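Local coordinates for protein putative chorismate mutase (Yersinia pestis biovar Microtus str. 91001, PDB 2GBB) that catalyses the Claisen rearrangement of chorismate to prephenate, as a secreted, all-helical chorismate mutase, at residues Y16-A21 with Y74-D79; K24-L29 with W88-L93. All coordinates share one frame; numbering follows the deposited sequence. Where two conformers were deposited one is given.

Both contacts use helix 17-26 and lie on the same side of the chain's centre, their own centres about 9 Å apart. Contact 1 packs the first turn of that helix on the late part of helix 55-82. Contact 2 sets its C-terminal end beside the loop that leads from helix 55-82 to helix 93-117. Along the chain the segments alternate, 16-21, 24-29, 74-79 and 88-93. Two hydrogen bonds tie the contacts together. Helix 17-26, which carries Lys-24, a residue assigned to substrate binding, is thus held by both a helix and the loop that follows it.

Contact 1: Y16-A21 with Y74-D79; sequences YMKDVA and YRYRAD. With SO4 (sulfate ion), chain F.
This is a buried helix-helix packing contact between the first turn of helix 17-26 and the late part of helix 55-82, in which Lys-18 lies over the ring of Tyr-76. The axes of the two short segments approach to 9.2 Å and cross at -54°. Lys-18 CG sits over one face of the phenol, 3.6 Å from the ring centroid and 16° off the normal, a CH-pi contact. With CG anti to the backbone N (chi1 -176°) and an extended chain beyond it, the lysine runs across the tyrosine at about a right angle; CB is nearest CE2 and CZ of the ring, CD and CE nearest CE1. Both polar ends then converge on a sulfate, probably from the crystallisation liquor. Lys-18 NZ donates to sulfate O2 at 3.0 Å and to O1 at 3.1 Å. O1 also lies in the ring plane at its edge, where Tyr-76 OH approaches it to 2.5 Å, a bond length too short to be trusted. The ammonium group also has a salt bridge to Glu-85 and a cation-pi contact with Trp-88.

Within the all-helical chorismate mutase fold, helix 55-82 also carries Ala-69 to Gln-73, assigned to substrate binding, in the one to two turns before Tyr-76. The closest backbone approach pairs Ala-21 with Tyr-76, and their CB atoms touch at 3.9 Å. One residue on, Arg-77 bends at chi2 and chi3, passes Ala-21 O with its CD at 4.1 Å, and gives NH1 to the carbonyl of Leu-29. Across the dimer, Arg-75 forms a salt bridge with Asp-79 of the second subunit.

Contact 2: K24-L29 with W88-L93; sequences KAENHL and WQPKPL
Glu-26 meets Pro-90 in a loose van der Waals contact at the surface, carboxylate against ring CH2, the two side chains coming from opposite directions. OE1 lies 3.6 Å from Pro-90 CG and OE2 is at 3.7 Å from the same carbon, so both oxygens rest on the outer corner of the proline ring. The glutamate chain is extended beyond CG, which carries the acid across to the loop. No hydrogen bond spans the segments. Gln-89 was modelled in two conformers; in one of them NE2 stays 3.9 Å from Glu-26 OE1 and donates to Pro-90 O of its own loop at 2.7 Å, a bond that remains doubtful.

Further out, Pro-90 N lies over one face of the Trp-88 indole, offset toward its rim, and the proline also packs on Asp-19. The next loop residue is fixed to helix 17-26 as well: Lys-91 N bonds to Asp-19 OD1. On the other side, Glu-26 belongs to the last helical turn, which is closed by bonds from His-28 N to Ala-25 O (3.1 Å) and from Leu-29 N to Lys-24 O (2.8 Å). With the positive phi of His-28 (56°), these bonds make the helix C-terminus a Schellman motif.

Contact 1: Y16-A21 with Y74-D79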
ATOM      1  N   TYR A  16       7.115  -9.196 -11.329  1.00 26.44           N
ATOM      2  CA  TYR A  16       8.091  -9.411 -10.260  1.00 25.84           C
ATOM      3  C   TYR A  16       7.856  -8.598  -8.992  1.00 24.10           C
ATOM      4  O   TYR A  16       8.557  -8.760  -8.023  1.00 22.69           O
ATOM      5  CB  TYR A  16       9.513  -9.109 -10.776  1.00 26.66           C
ATOM      6  CG  TYR A  16       9.944 -10.191 -11.716  1.00 29.59           C
ATOM      7  CD1 TYR A  16      10.232 -11.469 -11.224  1.00 34.21           C
ATOM      8  CD2 TYR A  16       9.991  -9.982 -13.099  1.00 30.89           C
ATOM      9  CE1 TYR A  16      10.558 -12.533 -12.085  1.00 32.82           C
ATOM     10  CE2 TYR A  16      10.353 -11.046 -13.975  1.00 32.24           C
ATOM     11  CZ  TYR A  16      10.616 -12.308 -13.451  1.00 31.55           C
ATOM     12  OH  TYR A  16      10.944 -13.383 -14.289  1.00 32.43           O
HETATM   13  N   MSE A  17       6.892  -7.702  -9.003  1.00 23.77           N
HETATM   14  CA  MSE A  17       6.803  -6.718  -7.929  1.00 22.52           C
HETATM   15  C   MSE A  17       6.145  -7.266  -6.668  1.00 23.19           C
HETATM   16  O   MSE A  17       6.365  -6.758  -5.555  1.00 20.94           O
HETATM   17  CB  MSE A  17       6.088  -5.479  -8.438  1.00 23.69           C
HETATM   18  CG  MSE A  17       6.872  -4.793  -9.562  1.00 20.77           C
HETATM   19 SE   MSE A  17       8.709  -4.411  -9.038  0.60 21.22          SE
HETATM   20  CE  MSE A  17       9.273  -3.886 -10.757  1.00 21.36           C
ATOM     21  N   LYS A  18       5.371  -8.336  -6.842  1.00 22.98           N
ATOM     22  CA  LYS A  18       4.879  -9.080  -5.686  1.00 24.43           C
ATOM     23  C   LYS A  18       6.070  -9.623  -4.903  1.00 23.98           C
ATOM     24  O   LYS A  18       6.079  -9.497  -3.688  1.00 23.97           O
ATOM     25  CB  LYS A  18       3.877 -10.187  -6.051  1.00 24.07           C
ATOM     26  CG  LYS A  18       3.288 -10.888  -4.787  1.00 26.52           C
ATOM     27  CD  LYS A  18       2.588 -12.180  -5.154  1.00 29.64           C
ATOM     28  CE  LYS A  18       1.854 -12.824  -3.955  1.00 30.69           C
ATOM     29  NZ  LYS A  18       0.984 -13.933  -4.522  1.00 30.10           N
ATOM     30  N   ASP A  19       7.083 -10.178  -5.576  1.00 23.94           N
ATOM     31  CA  ASP A  19       8.276 -10.640  -4.841  1.00 24.12           C
ATOM     32  C   ASP A  19       9.010  -9.524  -4.127  1.00 23.76           C
ATOM     33  O   ASP A  19       9.530  -9.761  -3.023  1.00 23.61           O
ATOM     34  CB  ASP A  19       9.280 -11.298  -5.763  1.00 24.98           C
ATOM     35  CG  ASP A  19       8.821 -12.692  -6.202  1.00 28.36           C
ATOM     36  OD1 ASP A  19       8.802 -13.598  -5.372  1.00 30.21           O
ATOM     37  OD2 ASP A  19       8.430 -12.842  -7.353  1.00 29.80           O
ATOM     38  N   VAL A  20       9.091  -8.345  -4.763  1.00 22.10           N
ATOM     39  CA  VAL A  20       9.798  -7.206  -4.144  1.00 21.41           C
ATOM     40  C   VAL A  20       9.027  -6.772  -2.911  1.00 21.60           C
ATOM     41  O   VAL A  20       9.607  -6.577  -1.865  1.00 22.34           O
ATOM     42  CB  VAL A  20       9.999  -6.019  -5.139  1.00 22.47           C
ATOM     43  CG1 VAL A  20      10.724  -4.829  -4.450  1.00 19.89           C
ATOM     44  CG2 VAL A  20      10.785  -6.461  -6.428  1.00 20.94           C
ATOM     45  N   ALA A  21       7.688  -6.696  -3.025  1.00 21.97           N
ATOM     46  CA  ALA A  21       6.798  -6.354  -1.916  1.00 21.69           C
ATOM     47  C   ALA A  21       6.983  -7.341  -0.779  1.00 21.83           C
ATOM     48  O   ALA A  21       7.009  -6.937   0.398  1.00 22.08           O
ATOM     49  CB  ALA A  21       5.316  -6.378  -2.381  1.00 19.61           C
ATOM     50  N   TYR A  74       2.576  -1.466  -2.567  1.00 21.70           N
ATOM     51  CA  TYR A  74       1.788  -0.891  -1.473  1.00 22.15           C
ATOM     52  C   TYR A  74       0.499  -1.695  -1.193  1.00 22.33           C
ATOM     53  O   TYR A  74       0.155  -1.975  -0.042  1.00 22.39           O
ATOM     54  CB  TYR A  74       1.371   0.526  -1.858  1.00 20.82           C
ATOM     55  CG  TYR A  74       2.384   1.608  -1.511  1.00 23.05           C
ATOM     56  CD1 TYR A  74       2.979   1.656  -0.251  1.00 20.49           C
ATOM     57  CD2 TYR A  74       2.779   2.559  -2.496  1.00 21.33           C
ATOM     58  CE1 TYR A  74       3.920   2.650   0.073  1.00 19.45           C
ATOM     59  CE2 TYR A  74       3.704   3.545  -2.200  1.00 20.95           C
ATOM     60  CZ  TYR A  74       4.266   3.579  -0.941  1.00 21.28           C
ATOM     61  OH  TYR A  74       5.159   4.564  -0.718  1.00 21.28           O
ATOM     62  N   ARG A  75      -0.171  -2.059  -2.289  1.00 21.94           N
ATOM     63  CA  ARG A  75      -1.389  -2.817  -2.283  1.00 22.77           C
ATOM     64  C   ARG A  75      -1.177  -4.198  -1.695  1.00 22.72           C
ATOM     65  O   ARG A  75      -1.990  -4.625  -0.879  1.00 22.29           O
ATOM     66  CB  ARG A  75      -1.979  -2.842  -3.690  1.00 21.82           C
ATOM     67  CG  ARG A  75      -2.694  -1.540  -3.973  1.00 23.94           C
ATOM     68  CD  ARG A  75      -3.288  -1.398  -5.405  1.00 23.85           C
ATOM     69  NE  ARG A  75      -3.664   0.009  -5.598  1.00 23.25           N
ATOM     70  CZ  ARG A  75      -3.349   0.756  -6.656  1.00 23.95           C
ATOM     71  NH1 ARG A  75      -2.660   0.219  -7.673  1.00 23.89           N
ATOM     72  NH2 ARG A  75      -3.710   2.054  -6.698  1.00 21.85           N
ATOM     73  N   TYR A  76      -0.051  -4.860  -2.036  1.00 22.02           N
ATOM     74  CA  TYR A  76       0.294  -6.110  -1.405  1.00 22.30           C
ATOM     75  C   TYR A  76       0.546  -5.939   0.062  1.00 23.09           C
ATOM     76  O   TYR A  76       0.100  -6.786   0.865  1.00 23.68           O
ATOM     77  CB  TYR A  76       1.492  -6.817  -2.079  1.00 23.38           C
ATOM     78  CG  TYR A  76       1.064  -7.679  -3.293  1.00 24.33           C
ATOM     79  CD1 TYR A  76       0.375  -8.898  -3.106  1.00 24.10           C
ATOM     80  CD2 TYR A  76       1.294  -7.233  -4.588  1.00 21.13           C
ATOM     81  CE1 TYR A  76      -0.041  -9.687  -4.222  1.00 25.39           C
ATOM     82  CE2 TYR A  76       0.959  -8.004  -5.701  1.00 23.70           C
ATOM     83  CZ  TYR A  76       0.248  -9.227  -5.516  1.00 25.76           C
ATOM     84  OH  TYR A  76      -0.124  -9.968  -6.634  1.00 26.37           O
ATOM     85  N   ARG A  77       1.279  -4.883   0.446  1.00 23.60           N
ATOM     86  CA  ARG A  77       1.579  -4.709   1.896  1.00 23.67           C
ATOM     87  C   ARG A  77       0.237  -4.608   2.674  1.00 21.96           C
ATOM     88  O   ARG A  77       0.052  -5.228   3.717  1.00 21.28           O
ATOM     89  CB  ARG A  77       2.410  -3.446   2.176  1.00 24.25           C
ATOM     90  CG  ARG A  77       3.859  -3.460   1.889  1.00 27.18           C
ATOM     91  CD  ARG A  77       4.654  -4.485   2.717  1.00 26.61           C
ATOM     92  NE  ARG A  77       5.160  -4.090   4.034  1.00 24.24           N
ATOM     93  CZ  ARG A  77       6.192  -3.289   4.255  1.00 27.81           C
ATOM     94  NH1 ARG A  77       6.807  -2.711   3.248  1.00 25.50           N
ATOM     95  NH2 ARG A  77       6.576  -3.016   5.487  1.00 25.67           N
ATOM     96  N   ALA A  78      -0.692  -3.834   2.135  1.00 22.22           N
ATOM     97  CA  ALA A  78      -2.003  -3.625   2.765  1.00 21.54           C
ATOM     98  C   ALA A  78      -2.744  -4.962   2.958  1.00 22.94           C
ATOM     99  O   ALA A  78      -3.148  -5.334   4.087  1.00 22.67           O
ATOM    100  CB  ALA A  78      -2.815  -2.640   1.928  1.00 20.83           C
ATOM    101  N   ASP A  79      -2.824  -5.742   1.882  1.00 24.04           N
ATOM    102  CA  ASP A  79      -3.565  -7.014   1.867  1.00 24.63           C
ATOM    103  C   ASP A  79      -3.039  -8.056   2.834  1.00 25.12           C
ATOM    104  O   ASP A  79      -3.826  -8.740   3.510  1.00 23.57           O
ATOM    105  CB  ASP A  79      -3.562  -7.617   0.458  1.00 25.76           C
ATOM    106  CG  ASP A  79      -4.548  -6.929  -0.477  1.00 28.96           C
ATOM    107  OD1 ASP A  79      -5.285  -6.020  -0.056  1.00 29.71           O
ATOM    108  OD2 ASP A  79      -4.576  -7.289  -1.667  1.00 37.29           O
TER
HETATM  109  S   SO4 F 200      -1.720 -13.114  -6.646  0.50 49.32           S
HETATM  110  O1  SO4 F 200      -1.113 -12.084  -5.825  0.50 46.22           O
HETATM  111  O2  SO4 F 200      -0.700 -14.101  -6.971  0.50 48.24           O
HETATM  112  O3  SO4 F 200      -2.810 -13.744  -5.902  0.50 48.27           O
HETATM  113  O4  SO4 F 200      -2.270 -12.540  -7.867  0.50 48.61           O

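Contact 2: K24-L29 with W88-L93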
ATOM      1  N   LYS A  24      10.273  -6.821   1.016  1.00 19.88           N
ATOM      2  CA  LYS A  24      10.176  -5.640   1.860  1.00 20.17           C
ATOM      3  C   LYS A  24       9.352  -5.892   3.138  1.00 21.47           C
ATOM      4  O   LYS A  24       9.736  -5.504   4.236  1.00 21.70           O
ATOM      5  CB  LYS A  24       9.632  -4.468   1.020  1.00 21.07           C
ATOM      6  CG  LYS A  24      10.730  -3.913   0.061  1.00 19.26           C
ATOM      7  CD  LYS A  24      10.150  -2.839  -0.917  1.00 20.99           C
ATOM      8  CE  LYS A  24      11.211  -2.296  -1.894  1.00 19.15           C
ATOM      9  NZ  LYS A  24      10.431  -1.256  -2.776  1.00 15.71           N
ATOM     10  N   ALA A  25       8.205  -6.548   2.998  1.00 23.17           N
ATOM     11  CA  ALA A  25       7.328  -6.825   4.148  1.00 24.33           C
ATOM     12  C   ALA A  25       8.041  -7.677   5.173  1.00 24.87           C
ATOM     13  O   ALA A  25       8.005  -7.361   6.350  1.00 25.37           O
ATOM     14  CB  ALA A  25       5.990  -7.522   3.679  1.00 22.87           C
ATOM     15  N   GLU A  26       8.706  -8.736   4.704  1.00 26.73           N
ATOM     16  CA  GLU A  26       9.525  -9.677   5.512  1.00 29.06           C
ATOM     17  C   GLU A  26      10.535  -8.914   6.360  1.00 28.22           C
ATOM     18  O   GLU A  26      10.869  -9.269   7.504  1.00 27.68           O
ATOM     19  CB  GLU A  26      10.342 -10.490   4.500  1.00 30.99           C
ATOM     20  CG  GLU A  26      10.736 -11.900   4.784  1.00 34.55           C
ATOM     21  CD  GLU A  26      11.072 -12.650   3.460  1.00 35.71           C
ATOM     22  OE1 GLU A  26      10.562 -13.804   3.315  1.00 43.18           O
ATOM     23  OE2 GLU A  26      11.851 -12.104   2.562  1.00 42.14           O
ATOM     24  N   ASN A  27      11.077  -7.859   5.771  1.00 26.04           N
ATOM     25  CA  ASN A  27      12.191  -7.154   6.421  1.00 24.91           C
ATOM     26  C   ASN A  27      11.753  -5.857   7.062  1.00 24.36           C
ATOM     27  O   ASN A  27      12.587  -5.099   7.534  1.00 24.02           O
ATOM     28  CB  ASN A  27      13.318  -6.938   5.392  1.00 23.63           C
ATOM     29  CG  ASN A  27      14.010  -8.197   5.102  1.00 22.72           C
ATOM     30  OD1 ASN A  27      14.696  -8.719   5.982  1.00 22.71           O
ATOM     31  ND2 ASN A  27      13.806  -8.762   3.890  1.00 22.44           N
ATOM     32  N   HIS A  28      10.430  -5.604   7.039  1.00 24.99           N
ATOM     33  CA  HIS A  28       9.857  -4.352   7.553  1.00 24.97           C
ATOM     34  C   HIS A  28      10.482  -3.134   6.870  1.00 23.86           C
ATOM     35  O   HIS A  28      10.772  -2.125   7.536  1.00 23.00           O
ATOM     36  CB  HIS A  28      10.019  -4.256   9.073  1.00 24.54           C
ATOM     37  CG  HIS A  28       9.348  -5.366   9.823  1.00 31.52           C
ATOM     38  ND1 HIS A  28       9.589  -5.619  11.159  1.00 37.43           N
ATOM     39  CD2 HIS A  28       8.451  -6.295   9.426  1.00 34.30           C
ATOM     40  CE1 HIS A  28       8.870  -6.656  11.548  1.00 35.56           C
ATOM     41  NE2 HIS A  28       8.171  -7.081  10.516  1.00 36.75           N
ATOM     42  N   LEU A  29      10.736  -3.226   5.553  1.00 23.24           N
ATOM     43  CA  LEU A  29      11.325  -2.102   4.839  1.00 22.99           C
ATOM     44  C   LEU A  29      10.269  -1.235   4.167  1.00 23.65           C
ATOM     45  O   LEU A  29       9.239  -1.757   3.696  1.00 23.08           O
ATOM     46  CB  LEU A  29      12.347  -2.552   3.789  1.00 23.18           C
ATOM     47  CG  LEU A  29      13.640  -3.189   4.304  1.00 24.53           C
ATOM     48  CD1 LEU A  29      14.279  -4.030   3.229  1.00 23.41           C
ATOM     49  CD2 LEU A  29      14.580  -2.213   4.864  1.00 28.48           C
ATOM     50  N   TRP A  88       3.382 -18.818   0.549  1.00 44.08           N
ATOM     51  CA  TRP A  88       3.929 -18.142  -0.635  1.00 41.26           C
ATOM     52  C   TRP A  88       5.146 -17.449  -0.079  1.00 40.44           C
ATOM     53  O   TRP A  88       5.066 -16.768   0.930  1.00 40.73           O
ATOM     54  CB  TRP A  88       3.018 -17.093  -1.282  1.00 39.98           C
ATOM     55  CG  TRP A  88       3.790 -16.246  -2.320  1.00 37.56           C
ATOM     56  CD1 TRP A  88       4.035 -16.586  -3.610  1.00 37.48           C
ATOM     57  CD2 TRP A  88       4.426 -14.961  -2.121  1.00 35.97           C
ATOM     58  NE1 TRP A  88       4.772 -15.603  -4.240  1.00 38.21           N
ATOM     59  CE2 TRP A  88       5.028 -14.597  -3.347  1.00 35.64           C
ATOM     60  CE3 TRP A  88       4.552 -14.093  -1.024  1.00 34.27           C
ATOM     61  CZ2 TRP A  88       5.727 -13.390  -3.521  1.00 35.51           C
ATOM     62  CZ3 TRP A  88       5.252 -12.885  -1.199  1.00 37.21           C
ATOM     63  CH2 TRP A  88       5.837 -12.554  -2.436  1.00 34.56           C
ATOM     64  N   GLN A  89       6.283 -17.639  -0.722  1.00 39.73           N
ATOM     65  CA  GLN A  89       7.513 -17.018  -0.269  1.00 38.30           C
ATOM     66  C   GLN A  89       8.158 -16.221  -1.417  1.00 36.57           C
ATOM     67  O   GLN A  89       8.143 -16.645  -2.567  1.00 36.68           O
ATOM     68  CB  GLN A  89       8.468 -18.117   0.221  0.50 38.51           C
ATOM     69  CG  GLN A  89       9.927 -18.060  -0.318  0.50 38.88           C
ATOM     70  CD  GLN A  89      10.974 -17.764   0.753  0.50 40.21           C
ATOM     71  OE1 GLN A  89      11.275 -18.611   1.602  0.50 39.86           O
ATOM     72  NE2 GLN A  89      11.551 -16.568   0.700  0.50 38.30           N
ATOM     73  N   PRO A  90       8.641 -15.008  -1.120  1.00 34.91           N
ATOM     74  CA  PRO A  90       9.307 -14.246  -2.157  1.00 33.67           C
ATOM     75  C   PRO A  90      10.627 -14.893  -2.606  1.00 31.59           C
ATOM     76  O   PRO A  90      11.328 -15.503  -1.811  1.00 30.44           O
ATOM     77  CB  PRO A  90       9.546 -12.890  -1.495  1.00 34.27           C
ATOM     78  CG  PRO A  90       9.497 -13.142  -0.051  1.00 34.39           C
ATOM     79  CD  PRO A  90       8.544 -14.267   0.143  1.00 34.91           C
ATOM     80  N   LYS A  91      10.928 -14.779  -3.881  1.00 30.01           N
ATOM     81  CA  LYS A  91      12.229 -15.181  -4.416  1.00 30.07           C
ATOM     82  C   LYS A  91      13.373 -14.314  -3.852  1.00 28.74           C
ATOM     83  O   LYS A  91      13.126 -13.205  -3.388  1.00 28.83           O
ATOM     84  CB  LYS A  91      12.170 -15.129  -5.956  1.00 29.65           C
ATOM     85  CG  LYS A  91      11.357 -16.316  -6.534  1.00 33.30           C
ATOM     86  CD  LYS A  91      11.150 -16.180  -8.055  1.00 33.08           C
ATOM     87  CE  LYS A  91       9.912 -16.989  -8.537  1.00 37.91           C
ATOM     88  NZ  LYS A  91       9.673 -16.758 -10.028  1.00 40.17           N
ATOM     89  N   PRO A  92      14.636 -14.823  -3.857  1.00 28.56           N
ATOM     90  CA  PRO A  92      15.753 -14.008  -3.343  1.00 26.49           C
ATOM     91  C   PRO A  92      15.873 -12.684  -4.114  1.00 25.73           C
ATOM     92  O   PRO A  92      15.831 -12.673  -5.354  1.00 24.41           O
ATOM     93  CB  PRO A  92      16.982 -14.876  -3.657  1.00 27.18           C
ATOM     94  CG  PRO A  92      16.501 -16.224  -3.708  1.00 27.55           C
ATOM     95  CD  PRO A  92      15.125 -16.126  -4.355  1.00 28.18           C
ATOM     96  N   LEU A  93      16.041 -11.579  -3.384  1.00 25.26           N
ATOM     97  CA  LEU A  93      16.006 -10.247  -3.980  1.00 25.33           C
ATOM     98  C   LEU A  93      16.914 -10.116  -5.173  1.00 25.13           C
ATOM     99  O   LEU A  93      16.538  -9.535  -6.200  1.00 23.53           O
ATOM    100  CB  LEU A  93      16.467  -9.200  -2.969  1.00 25.85           C
ATOM    101  CG  LEU A  93      15.993  -7.744  -2.911  1.00 28.43           C
ATOM    102  CD1 LEU A  93      17.135  -6.811  -2.531  1.00 26.95           C
ATOM    103  CD2 LEU A  93      15.222  -7.229  -4.087  1.00 29.05           C
TER